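Long-range contacts in flavin prenyltransferase PAD1, mitochondrial (Aspergillus niger, PDB 6QLG), which probably catalyses metal-independent prenylation of FMN, joining a dimethylallyl group to flavin N5 and C6 to make the prenyl-FMN cofactor used by ferulic acid decarboxylase: residues B[51-56]-B[84-89]; B[72-77]-B[91-96]; B[121-126]-B[157-162]. One frame throughout, in Å; residues are numbered along the deposited sequence.

Interaction 1 (B[51-56]-B[84-89]). With FMN (flavin mononucleotide), chain M.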
loop_
_atom_site.group_PDB
_atom_site.type_symbol
_atom_site.label_atom_id
_atom_site.label_comp_id
_atom_site.label_asym_id
_atom_site.label_seq_id
_atom_site.Cartn_x
_atom_site.Cartn_y
_atom_site.Cartn_z
ATOM N N THR B 51 -13.818 7.954 29.808
ATOM C CA THR B 51 -14.579 7.407 30.923
ATOM C C THR B 51 -13.937 6.106 31.392
ATOM O O THR B 51 -13.413 5.325 30.592
ATOM C CB THR B 51 -16.046 7.194 30.527
ATOM O OG1 THR B 51 -16.810 6.839 31.687
ATOM C CG2 THR B 51 -16.192 6.106 29.491
ATOM N N GLY B 52 -13.939 5.898 32.706
ATOM C CA GLY B 52 -13.260 4.755 33.284
ATOM C C GLY B 52 -12.102 5.142 34.181
ATOM O O GLY B 52 -11.085 4.445 34.228
ATOM N N ALA B 53 -12.247 6.259 34.901
ATOM C CA ALA B 53 -11.179 6.715 35.786
ATOM C C ALA B 53 -10.846 5.681 36.854
ATOM O O ALA B 53 -9.688 5.578 37.274
ATOM C CB ALA B 53 -11.566 8.044 36.437
ATOM N N MET B 54 -11.839 4.902 37.297
ATOM C CA MET B 54 -11.587 3.879 38.310
ATOM C C MET B 54 -10.594 2.830 37.824
ATOM O O MET B 54 -9.902 2.211 38.641
ATOM C CB MET B 54 -12.899 3.214 38.728
ATOM C CG MET B 54 -12.790 2.343 39.977
ATOM S SD MET B 54 -12.151 3.207 41.434
ATOM C CE MET B 54 -13.247 4.609 41.490
ATOM N N LEU B 55 -10.508 2.615 36.508
ATOM C CA LEU B 55 -9.508 1.689 35.981
ATOM C C LEU B 55 -8.097 2.153 36.321
ATOM O O LEU B 55 -7.256 1.351 36.747
ATOM C CB LEU B 55 -9.672 1.537 34.467
ATOM C CG LEU B 55 -10.991 0.959 33.948
ATOM C CD1 LEU B 55 -11.024 0.989 32.427
ATOM C CD2 LEU B 55 -11.199 -0.454 34.462
ATOM N N GLY B 56 -7.819 3.446 36.148
ATOM C CA GLY B 56 -6.497 3.955 36.475
ATOM C C GLY B 56 -6.235 3.986 37.970
ATOM O O GLY B 56 -5.117 3.716 38.420
ATOM N N TYR B 84 -16.018 13.437 38.526
ATOM C CA TYR B 84 -17.409 13.187 38.165
ATOM C C TYR B 84 -17.806 11.730 38.366
ATOM O O TYR B 84 -18.935 11.445 38.775
ATOM C CB TYR B 84 -17.653 13.598 36.714
ATOM C CG TYR B 84 -19.100 13.486 36.292
ATOM C CD1 TYR B 84 -20.031 14.442 36.678
ATOM C CD2 TYR B 84 -19.536 12.422 35.514
ATOM C CE1 TYR B 84 -21.353 14.347 36.294
ATOM C CE2 TYR B 84 -20.859 12.315 35.128
ATOM C CZ TYR B 84 -21.763 13.281 35.521
ATOM O OH TYR B 84 -23.080 13.184 35.138
ATOM N N GLU B 85 -16.897 10.798 38.079
ATOM C CA GLU B 85 -17.235 9.382 38.036
ATOM C C GLU B 85 -16.943 8.643 39.329
ATOM O O GLU B 85 -17.485 7.552 39.535
ATOM C CB GLU B 85 -16.465 8.686 36.910
ATOM C CG GLU B 85 -16.877 9.119 35.536
ATOM C CD GLU B 85 -16.239 8.280 34.460
ATOM O OE1 GLU B 85 -15.323 7.488 34.772
ATOM O OE2 GLU B 85 -16.654 8.425 33.297
ATOM N N THR B 86 -16.082 9.186 40.183
ATOM C CA THR B 86 -15.618 8.493 41.371
ATOM C C THR B 86 -15.839 9.370 42.593
ATOM O O THR B 86 -16.177 10.552 42.489
ATOM C CB THR B 86 -14.131 8.122 41.256
ATOM O OG1 THR B 86 -13.329 9.249 41.633
ATOM C CG2 THR B 86 -13.781 7.720 39.826
ATOM N N ASP B 87 -15.649 8.769 43.763
ATOM C CA ASP B 87 -15.624 9.507 45.017
ATOM C C ASP B 87 -14.238 10.039 45.343
ATOM O O ASP B 87 -14.053 10.655 46.397
ATOM C CB ASP B 87 -16.128 8.622 46.160
ATOM C CG ASP B 87 -17.549 8.149 45.939
ATOM O OD1 ASP B 87 -18.423 9.001 45.676
ATOM O OD2 ASP B 87 -17.789 6.925 46.020
ATOM N N TYR B 88 -13.267 9.812 44.463
ATOM C CA TYR B 88 -11.925 10.327 44.655
ATOM C C TYR B 88 -11.826 11.765 44.163
ATOM O O TYR B 88 -12.503 12.169 43.212
ATOM C CB TYR B 88 -10.900 9.473 43.902
ATOM C CG TYR B 88 -10.652 8.101 44.487
ATOM C CD1 TYR B 88 -11.604 7.095 44.382
ATOM C CD2 TYR B 88 -9.455 7.807 45.125
ATOM C CE1 TYR B 88 -11.375 5.837 44.910
ATOM C CE2 TYR B 88 -9.216 6.552 45.655
ATOM C CZ TYR B 88 -10.180 5.571 45.543
ATOM O OH TYR B 88 -9.947 4.321 46.068
ATOM N N HIS B 89 -10.997 12.522 44.819
ATOM C CA HIS B 89 -10.493 13.789 44.326
ATOM C C HIS B 89 -9.103 13.580 43.741
ATOM O O HIS B 89 -8.374 12.686 44.184
ATOM C CB HIS B 89 -10.436 14.826 45.454
ATOM C CG HIS B 89 -10.149 16.219 44.984
ATOM N ND1 HIS B 89 -8.869 16.720 44.876
ATOM C CD2 HIS B 89 -10.976 17.215 44.585
ATOM C CE1 HIS B 89 -8.920 17.964 44.437
ATOM N NE2 HIS B 89 -10.187 18.289 44.252
HETATM N N1 FMN M . -13.091 10.414 24.745
HETATM C C2 FMN M . -12.840 9.138 24.284
HETATM O O2 FMN M . -12.105 8.975 23.318
HETATM N N3 FMN M . -13.417 8.056 24.910
HETATM C C4 FMN M . -14.246 8.257 26.000
HETATM O O4 FMN M . -14.774 7.303 26.576
HETATM C C4A FMN M . -14.503 9.538 26.469
HETATM N N5 FMN M . -15.335 9.711 27.560
HETATM C C5A FMN M . -15.599 10.980 28.042
HETATM C C6 FMN M . -16.439 11.162 29.146
HETATM C C7 FMN M . -16.714 12.436 29.641
HETATM C C7M FMN M . -17.619 12.612 30.830
HETATM C C8 FMN M . -16.130 13.536 29.012
HETATM C C8M FMN M . -16.407 14.926 29.519
HETATM C C9 FMN M . -15.295 13.348 27.905
HETATM C C9A FMN M . -15.019 12.077 27.412
HETATM N N10 FMN M . -14.173 11.894 26.319
HETATM C C10 FMN M . -13.920 10.622 25.834
HETATM C "C1'" FMN M . -13.560 13.074 25.617
HETATM C "C2'" FMN M . -12.140 13.447 26.046
HETATM O "O2'" FMN M . -12.119 13.825 27.407
HETATM C "C3'" FMN M . -11.648 14.596 25.165
HETATM O "O3'" FMN M . -11.491 14.130 23.844
HETATM C "C4'" FMN M . -10.332 15.196 25.644
HETATM O "O4'" FMN M . -9.831 16.081 24.666
HETATM C "C5'" FMN M . -9.284 14.124 25.898
HETATM O "O5'" FMN M . -8.168 14.756 26.481
HETATM P P FMN M . -6.991 13.897 27.161
HETATM O O1P FMN M . -5.722 14.713 27.154
HETATM O O2P FMN M . -7.391 13.584 28.582
HETATM O O3P FMN M . -6.741 12.618 26.395
HETATM O O HOH W 1 -14.538 5.213 36.542
#
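E85, the last helical residue of helix 76-85, sends its carboxylate across to the backbone of G52 and A53, where helix 53-65 begins. CG anti to the carbonyl carbon (chi1 -67°) and the extended chain beyond it carry OE1 to these amides. OE1 takes a nearly straight bond from G52 N on its syn lone pair (3.0 Å, 167°). A53 N adds a weak, longer bond to the same OE1 (3.3 Å). A water donates to E85 OE1 at 3.0 Å and in turn accepts from M54 N at 2.8 Å, bringing a third consecutive amide into the network. The side chain of T51 crosses that of E85 at about a right angle, although the modelled gap between their oxygens is too short to be trusted. On the flavin side, T51 N gives FMN O4 a weak bond of 3.4 Å.

Farther along, the contact turns apolar. M54 has CG anti to its own amide nitrogen (chi1 -168°) and then bends twice, which brings CE down onto T86 CG2 at 3.6 Å, with the two side chains crossing obliquely. Beyond T86 the M54 sulfur and methyl lie obliquely to the Y88 ring, SD standing 5.4 Å from the Y88 ring centroid in a Met-aromatic contact. A53 CB packs against the same T86 methyl. The T86 hydroxyl faces another way: it accepts from Y88 N in an ST turn and is also hydrogen-bonded to I82 O of helix 76-85.

One carboxylate oxygen thus accepts from G52 N, weakly from A53 N, and through a water from M54 N, tying the FMN-binding turn to the end of helix 76-85, while M54 CE, A53 CB and T86 CG2 make the apolar part of the contact.

Interaction 2 (B[72-77]-B[91-96]). With FMN (flavin mononucleotide), chain M.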
loop_
_atom_site.group_PDB
_atom_site.type_symbol
_atom_site.label_atom_id
_atom_site.label_comp_id
_atom_site.label_asym_id
_atom_site.label_seq_id
_atom_site.Cartn_x
_atom_site.Cartn_y
_atom_site.Cartn_z
ATOM N N LEU B 72 2.929 8.986 38.200
ATOM C CA LEU B 72 1.590 9.315 37.732
ATOM C C LEU B 72 1.594 10.633 36.971
ATOM O O LEU B 72 2.203 11.613 37.414
ATOM C CB LEU B 72 0.611 9.394 38.903
ATOM C CG LEU B 72 -0.772 9.979 38.597
ATOM C CD1 LEU B 72 -1.593 9.012 37.757
ATOM C CD2 LEU B 72 -1.509 10.337 39.880
ATOM N N VAL B 73 0.920 10.647 35.823
ATOM C CA VAL B 73 0.592 11.869 35.098
ATOM C C VAL B 73 -0.898 11.831 34.789
ATOM O O VAL B 73 -1.411 10.810 34.316
ATOM C CB VAL B 73 1.408 12.021 33.800
ATOM C CG1 VAL B 73 1.154 13.385 33.176
ATOM C CG2 VAL B 73 2.892 11.824 34.067
ATOM N N MET B 74 -1.592 12.930 35.070
ATOM C CA MET B 74 -3.021 13.046 34.816
ATOM C C MET B 74 -3.267 14.219 33.883
ATOM O O MET B 74 -2.721 15.308 34.093
ATOM C CB MET B 74 -3.808 13.248 36.117
ATOM C CG MET B 74 -3.723 12.100 37.108
ATOM S SD MET B 74 -4.739 12.414 38.573
ATOM C CE MET B 74 -4.013 13.942 39.153
ATOM N N SER B 75 -4.093 14.004 32.864
ATOM C CA SER B 75 -4.458 15.096 31.981
ATOM C C SER B 75 -5.532 15.962 32.636
ATOM O O SER B 75 -6.115 15.607 33.664
ATOM C CB SER B 75 -4.950 14.570 30.633
ATOM O OG SER B 75 -6.301 14.144 30.710
ATOM N N LYS B 76 -5.785 17.118 32.022
ATOM C CA LYS B 76 -6.812 18.026 32.524
ATOM C C LYS B 76 -8.166 17.333 32.605
ATOM O O LYS B 76 -8.863 17.419 33.623
ATOM C CB LYS B 76 -6.887 19.263 31.628
ATOM C CG LYS B 76 -8.059 20.187 31.914
ATOM C CD LYS B 76 -8.350 21.059 30.700
ATOM C CE LYS B 76 -9.398 22.119 30.998
ATOM N NZ LYS B 76 -9.614 23.017 29.829
ATOM N N TRP B 77 -8.554 16.629 31.544
ATOM C CA TRP B 77 -9.870 16.006 31.524
ATOM C C TRP B 77 -9.912 14.701 32.304
ATOM O O TRP B 77 -11.001 14.254 32.679
ATOM C CB TRP B 77 -10.324 15.809 30.077
ATOM C CG TRP B 77 -10.759 17.114 29.506
ATOM C CD1 TRP B 77 -10.042 17.931 28.680
ATOM C CD2 TRP B 77 -11.985 17.798 29.783
ATOM N NE1 TRP B 77 -10.760 19.069 28.402
ATOM C CE2 TRP B 77 -11.955 19.013 29.071
ATOM C CE3 TRP B 77 -13.109 17.496 30.558
ATOM C CZ2 TRP B 77 -13.010 19.925 29.107
ATOM C CZ3 TRP B 77 -14.155 18.399 30.591
ATOM C CH2 TRP B 77 -14.099 19.599 29.869
ATOM N N SER B 91 -6.362 14.908 44.269
ATOM C CA SER B 91 -5.348 14.841 45.317
ATOM C C SER B 91 -5.316 13.467 45.975
ATOM O O SER B 91 -4.243 12.993 46.364
ATOM C CB SER B 91 -5.593 15.929 46.366
ATOM O OG SER B 91 -6.899 15.834 46.906
ATOM N N ASN B 92 -6.476 12.814 46.106
ATOM C CA ASN B 92 -6.499 11.449 46.626
ATOM C C ASN B 92 -5.789 10.489 45.681
ATOM O O ASN B 92 -5.085 9.575 46.124
ATOM C CB ASN B 92 -7.941 10.989 46.850
ATOM C CG ASN B 92 -8.687 11.857 47.837
ATOM O OD1 ASN B 92 -9.822 12.262 47.588
ATOM N ND2 ASN B 92 -8.055 12.143 48.969
ATOM N N VAL B 93 -5.972 10.675 44.372
ATOM C CA VAL B 93 -5.330 9.798 43.397
ATOM C C VAL B 93 -3.823 10.014 43.399
ATOM O O VAL B 93 -3.046 9.058 43.301
ATOM C CB VAL B 93 -5.936 10.024 41.999
ATOM C CG1 VAL B 93 -5.314 9.070 40.983
ATOM C CG2 VAL B 93 -7.450 9.859 42.046
ATOM N N ARG B 94 -3.385 11.271 43.515
ATOM C CA ARG B 94 -1.954 11.555 43.539
ATOM C C ARG B 94 -1.274 10.910 44.739
ATOM O O ARG B 94 -0.103 10.523 44.652
ATOM C CB ARG B 94 -1.718 13.066 43.543
ATOM C CG ARG B 94 -2.050 13.737 42.221
ATOM C CD ARG B 94 -1.542 15.167 42.174
ATOM N NE ARG B 94 -2.377 16.054 42.970
ATOM C CZ ARG B 94 -3.306 16.857 42.466
ATOM N NH1 ARG B 94 -3.521 16.890 41.158
ATOM N NH2 ARG B 94 -4.021 17.627 43.273
ATOM N N ALA B 95 -1.988 10.776 45.859
ATOM C CA ALA B 95 -1.418 10.124 47.030
ATOM C C ALA B 95 -1.215 8.631 46.816
ATOM O O ALA B 95 -0.431 8.015 47.546
ATOM C CB ALA B 95 -2.308 10.361 48.254
ATOM N N LEU B 96 -1.894 8.036 45.831
ATOM C CA LEU B 96 -1.706 6.625 45.521
ATOM C C LEU B 96 -0.406 6.350 44.778
ATOM O O LEU B 96 -0.015 5.184 44.663
ATOM C CB LEU B 96 -2.875 6.098 44.683
ATOM C CG LEU B 96 -4.288 6.181 45.259
ATOM C CD1 LEU B 96 -5.306 5.757 44.207
ATOM C CD2 LEU B 96 -4.416 5.325 46.511
HETATM N N1 FMN M . -13.091 10.414 24.745
HETATM C C2 FMN M . -12.840 9.138 24.284
HETATM O O2 FMN M . -12.105 8.975 23.318
HETATM N N3 FMN M . -13.417 8.056 24.910
HETATM C C4 FMN M . -14.246 8.257 26.000
HETATM O O4 FMN M . -14.774 7.303 26.576
HETATM C C4A FMN M . -14.503 9.538 26.469
HETATM N N5 FMN M . -15.335 9.711 27.560
HETATM C C5A FMN M . -15.599 10.980 28.042
HETATM C C6 FMN M . -16.439 11.162 29.146
HETATM C C7 FMN M . -16.714 12.436 29.641
HETATM C C7M FMN M . -17.619 12.612 30.830
HETATM C C8 FMN M . -16.130 13.536 29.012
HETATM C C8M FMN M . -16.407 14.926 29.519
HETATM C C9 FMN M . -15.295 13.348 27.905
HETATM C C9A FMN M . -15.019 12.077 27.412
HETATM N N10 FMN M . -14.173 11.894 26.319
HETATM C C10 FMN M . -13.920 10.622 25.834
HETATM C "C1'" FMN M . -13.560 13.074 25.617
HETATM C "C2'" FMN M . -12.140 13.447 26.046
HETATM O "O2'" FMN M . -12.119 13.825 27.407
HETATM C "C3'" FMN M . -11.648 14.596 25.165
HETATM O "O3'" FMN M . -11.491 14.130 23.844
HETATM C "C4'" FMN M . -10.332 15.196 25.644
HETATM O "O4'" FMN M . -9.831 16.081 24.666
HETATM C "C5'" FMN M . -9.284 14.124 25.898
HETATM O "O5'" FMN M . -8.168 14.756 26.481
HETATM P P FMN M . -6.991 13.897 27.161
HETATM O O1P FMN M . -5.722 14.713 27.154
HETATM O O2P FMN M . -7.391 13.584 28.582
HETATM O O3P FMN M . -6.741 12.618 26.395
#
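In the beta-alpha-beta crossover that leads from strand 69-74 to strand 99-100 of the parallel, Rossmann-like sheet, L72 and M74 receive V93 and R94 of helix 90-95. Strand 72-74 and helix 91-95 run nearly antiparallel, at 159°, with their axes 9.8 Å apart. No hydrogen bond joins them; the contact is made by side chains meeting over one face of the strand.

L72 holds CG trans to its backbone nitrogen (chi1 169°), which carries CD2 up to the helix backbone, 3.9 Å from R94 CA. The same L72 CD2 lies 4.2 Å from V93 CG1. That valine methyl also meets M74 SD at 4.2 Å, the two side chains slanting past each other. M74 then bends at its last torsion (chi3 -58°), laying CE across the arginine at about a right angle: M74 CE is 3.6 Å from R94 CG and equally near R94 NH1, approaching the guanidinium obliquely. R94 NH1 has in addition a long, weak ion pair with E79.

Right after the strand and apart from this packing, S75 caps helix 76-85 through A78 N and gives FMN O2P a very short bond from OG (2.5 Å). Around the contact, V93 also rests on I57 and L60 of helix 53-65 and on I82 of helix 76-85, while L72 hydrogen-bonds through its backbone to Y99 in strand 99-100 and to H101 just after it.

Interaction 3 (B[121-126]-B[157-162]). With FMN (flavin mononucleotide), chain M; DMA (dimethylallyl diphosphate), chain J.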
loop_
_atom_site.group_PDB
_atom_site.type_symbol
_atom_site.label_atom_id
_atom_site.label_comp_id
_atom_site.label_asym_id
_atom_site.label_seq_id
_atom_site.Cartn_x
_atom_site.Cartn_y
_atom_site.Cartn_z
ATOM N N ILE B 121 1.616 2.624 31.075
ATOM C CA ILE B 121 0.237 2.265 30.771
ATOM C C ILE B 121 -0.610 3.527 30.816
ATOM O O ILE B 121 -0.558 4.287 31.790
ATOM C CB ILE B 121 -0.311 1.187 31.732
ATOM C CG1 ILE B 121 -1.774 0.878 31.407
ATOM C CG2 ILE B 121 -0.129 1.600 33.193
ATOM C CD1 ILE B 121 -2.302 -0.385 32.064
ATOM N N VAL B 122 -1.363 3.767 29.746
ATOM C CA VAL B 122 -2.314 4.868 29.671
ATOM C C VAL B 122 -3.691 4.279 29.946
ATOM O O VAL B 122 -4.233 3.532 29.124
ATOM C CB VAL B 122 -2.261 5.578 28.312
ATOM C CG1 VAL B 122 -3.145 6.816 28.324
ATOM C CG2 VAL B 122 -0.824 5.951 27.961
ATOM N N VAL B 123 -4.256 4.601 31.105
ATOM C CA VAL B 123 -5.475 3.939 31.567
ATOM C C VAL B 123 -6.341 4.921 32.351
ATOM O O VAL B 123 -5.921 5.416 33.407
ATOM C CB VAL B 123 -5.137 2.694 32.405
ATOM C CG1 VAL B 123 -4.054 3.006 33.445
ATOM C CG2 VAL B 123 -6.388 2.145 33.075
ATOM N N PRO B 124 -7.540 5.264 31.861
ATOM C CA PRO B 124 -8.007 4.875 30.526
ATOM C C PRO B 124 -7.383 5.772 29.462
ATOM O O PRO B 124 -6.868 6.839 29.804
ATOM C CB PRO B 124 -9.518 5.079 30.613
ATOM C CG PRO B 124 -9.667 6.205 31.589
ATOM C CD PRO B 124 -8.551 6.049 32.592
ATOM N N CYS B 125 -7.415 5.349 28.203
ATOM C CA CYS B 125 -6.793 6.092 27.115
ATOM C C CYS B 125 -7.874 6.607 26.175
ATOM O O CYS B 125 -8.610 5.816 25.573
ATOM C CB CYS B 125 -5.792 5.222 26.355
ATOM S SG CYS B 125 -4.906 6.115 25.056
ATOM N N SER B 126 -7.962 7.927 26.050
ATOM C CA SER B 126 -8.916 8.535 25.138
ATOM C C SER B 126 -8.456 8.371 23.692
ATOM O O SER B 126 -7.296 8.057 23.408
ATOM C CB SER B 126 -9.093 10.018 25.457
ATOM O OG SER B 126 -7.904 10.737 25.163
ATOM N N VAL B 157 1.211 0.185 27.049
ATOM C CA VAL B 157 -0.143 -0.357 27.005
ATOM C C VAL B 157 -1.127 0.803 26.994
ATOM O O VAL B 157 -1.089 1.668 27.877
ATOM C CB VAL B 157 -0.415 -1.299 28.191
ATOM C CG1 VAL B 157 -1.861 -1.776 28.168
ATOM C CG2 VAL B 157 0.541 -2.483 28.161
ATOM N N LEU B 158 -2.006 0.819 25.996
ATOM C CA LEU B 158 -3.031 1.848 25.857
ATOM C C LEU B 158 -4.389 1.206 26.104
ATOM O O LEU B 158 -4.872 0.426 25.275
ATOM C CB LEU B 158 -2.979 2.495 24.473
ATOM C CG LEU B 158 -1.630 3.008 23.971
ATOM C CD1 LEU B 158 -1.787 3.634 22.594
ATOM C CD2 LEU B 158 -1.039 4.006 24.946
ATOM N N VAL B 159 -5.005 1.534 27.238
ATOM C CA VAL B 159 -6.357 1.071 27.530
ATOM C C VAL B 159 -7.336 1.976 26.791
ATOM O O VAL B 159 -8.036 2.793 27.402
ATOM C CB VAL B 159 -6.626 1.041 29.048
ATOM C CG1 VAL B 159 -7.962 0.370 29.349
ATOM C CG2 VAL B 159 -5.498 0.305 29.761
ATOM N N ALA B 160 -7.381 1.838 25.465
ATOM C CA ALA B 160 -8.138 2.748 24.610
ATOM C C ALA B 160 -9.627 2.446 24.719
ATOM O O ALA B 160 -10.072 1.354 24.352
ATOM C CB ALA B 160 -7.669 2.625 23.162
ATOM N N ARG B 161 -10.398 3.412 25.206
ATOM C CA ARG B 161 -11.817 3.217 25.479
ATOM C C ARG B 161 -12.632 4.119 24.561
ATOM O O ARG B 161 -12.545 5.349 24.649
ATOM C CB ARG B 161 -12.130 3.499 26.947
ATOM C CG ARG B 161 -13.486 2.989 27.379
ATOM C CD ARG B 161 -14.538 4.077 27.272
ATOM N NE ARG B 161 -15.893 3.538 27.339
ATOM C CZ ARG B 161 -16.922 4.024 26.651
ATOM N NH1 ARG B 161 -18.121 3.471 26.762
ATOM N NH2 ARG B 161 -16.748 5.061 25.843
ATOM N N GLU B 162 -13.440 3.500 23.703
ATOM C CA GLU B 162 -14.326 4.184 22.773
ATOM C C GLU B 162 -15.212 3.143 22.114
ATOM O O GLU B 162 -14.759 2.027 21.836
ATOM C CB GLU B 162 -13.548 4.956 21.697
ATOM C CG GLU B 162 -14.425 5.748 20.708
ATOM C CD GLU B 162 -15.354 6.743 21.392
ATOM O OE1 GLU B 162 -16.457 6.335 21.820
ATOM O OE2 GLU B 162 -14.986 7.934 21.489
HETATM N N1 FMN M . -13.091 10.414 24.745
HETATM C C2 FMN M . -12.840 9.138 24.284
HETATM O O2 FMN M . -12.105 8.975 23.318
HETATM N N3 FMN M . -13.417 8.056 24.910
HETATM C C4 FMN M . -14.246 8.257 26.000
HETATM O O4 FMN M . -14.774 7.303 26.576
HETATM C C4A FMN M . -14.503 9.538 26.469
HETATM N N5 FMN M . -15.335 9.711 27.560
HETATM C C5A FMN M . -15.599 10.980 28.042
HETATM C C6 FMN M . -16.439 11.162 29.146
HETATM C C7 FMN M . -16.714 12.436 29.641
HETATM C C7M FMN M . -17.619 12.612 30.830
HETATM C C8 FMN M . -16.130 13.536 29.012
HETATM C C8M FMN M . -16.407 14.926 29.519
HETATM C C9 FMN M . -15.295 13.348 27.905
HETATM C C9A FMN M . -15.019 12.077 27.412
HETATM N N10 FMN M . -14.173 11.894 26.319
HETATM C C10 FMN M . -13.920 10.622 25.834
HETATM C "C1'" FMN M . -13.560 13.074 25.617
HETATM C "C2'" FMN M . -12.140 13.447 26.046
HETATM O "O2'" FMN M . -12.119 13.825 27.407
HETATM C "C3'" FMN M . -11.648 14.596 25.165
HETATM O "O3'" FMN M . -11.491 14.130 23.844
HETATM C "C4'" FMN M . -10.332 15.196 25.644
HETATM O "O4'" FMN M . -9.831 16.081 24.666
HETATM C "C5'" FMN M . -9.284 14.124 25.898
HETATM O "O5'" FMN M . -8.168 14.756 26.481
HETATM P P FMN M . -6.991 13.897 27.161
HETATM O O1P FMN M . -5.722 14.713 27.154
HETATM O O2P FMN M . -7.391 13.584 28.582
HETATM O O3P FMN M . -6.741 12.618 26.395
HETATM C C1 DMA J . -18.625 10.287 25.852
HETATM O O1 DMA J . -19.181 10.136 24.580
HETATM C C2 DMA J . -18.462 11.770 26.135
HETATM C C3 DMA J . -19.186 12.314 27.080
HETATM C C4 DMA J . -19.016 13.800 27.349
HETATM C C5 DMA J . -20.169 11.465 27.886
HETATM P PA DMA J . -19.209 8.605 23.998
HETATM O O1A DMA J . -19.974 8.565 22.692
HETATM O O2A DMA J . -17.760 8.238 23.765
HETATM O O3A DMA J . -19.926 7.659 25.156
HETATM P PB DMA J . -20.702 6.229 24.860
HETATM O O1B DMA J . -19.869 5.408 23.899
HETATM O O2B DMA J . -22.073 6.430 24.252
HETATM O O3B DMA J . -20.885 5.485 26.164
#
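I121 and V122 pair with V157 and L158 in parallel register in the Rossmann-like sheet, and a beta bulge then shifts the pairing so that C125 faces A160. Four backbone hydrogen bonds join the segments. V122 N to V157 O (2.8 Å) and V159 N to V122 O (2.9 Å) run almost straight off their carbonyls. Beyond the cis peptide before P124, C125 N reaches V159 O (2.7 Å) from 51° above the carbonyl plane, where V159 centres an inverse gamma turn. R161 N to C125 O (3.0 Å) closes the series.

Apolar side chains run side by side: V122 CG2 meets L158 CD2 at 3.6 Å, under helix 127-135, and V123 CB meets V159 CG2 at 3.6 Å.

Polar groups past the strand ends reach the ligands and neighbouring subunits. R161 bends at chi2 (-94°), turning its guanidinium so that NH2 bonds FMN O4. NH1 bonds V187 O of the second subunit and, weakly, O3B of dimethylallyl diphosphate, while NE bonds P188 O of that subunit. E162 salt-bridges K151 and R144 of the third subunit. FMN N3 donates to backbone R161 O at 2.9 Å, and S126 OG to FMN O3P at 2.5 Å.

How the interactions relate
Interaction 3 is the core contact, wholly buried and built on strand pairing; interaction 2 is also buried but joins a strand to a helix through side chains alone, and interaction 1 is only partly buried and pairs a carboxylate with backbone amides beside methyl packing. Interactions 1 and 2 share helix 76-85 and touch where Y88 packs on V93 and L96. Interactions 1 and 3 meet at T51 with R161 and at L55 with V123. Interactions 2 and 3 do not touch but hold strands of one sheet. All three touch neighbouring subunits and reach FMN: 51-56 at the isoalloxazine, 72-77 at the phosphate and ribityl chain, and 121-126 with 157-162 at isoalloxazine and phosphate.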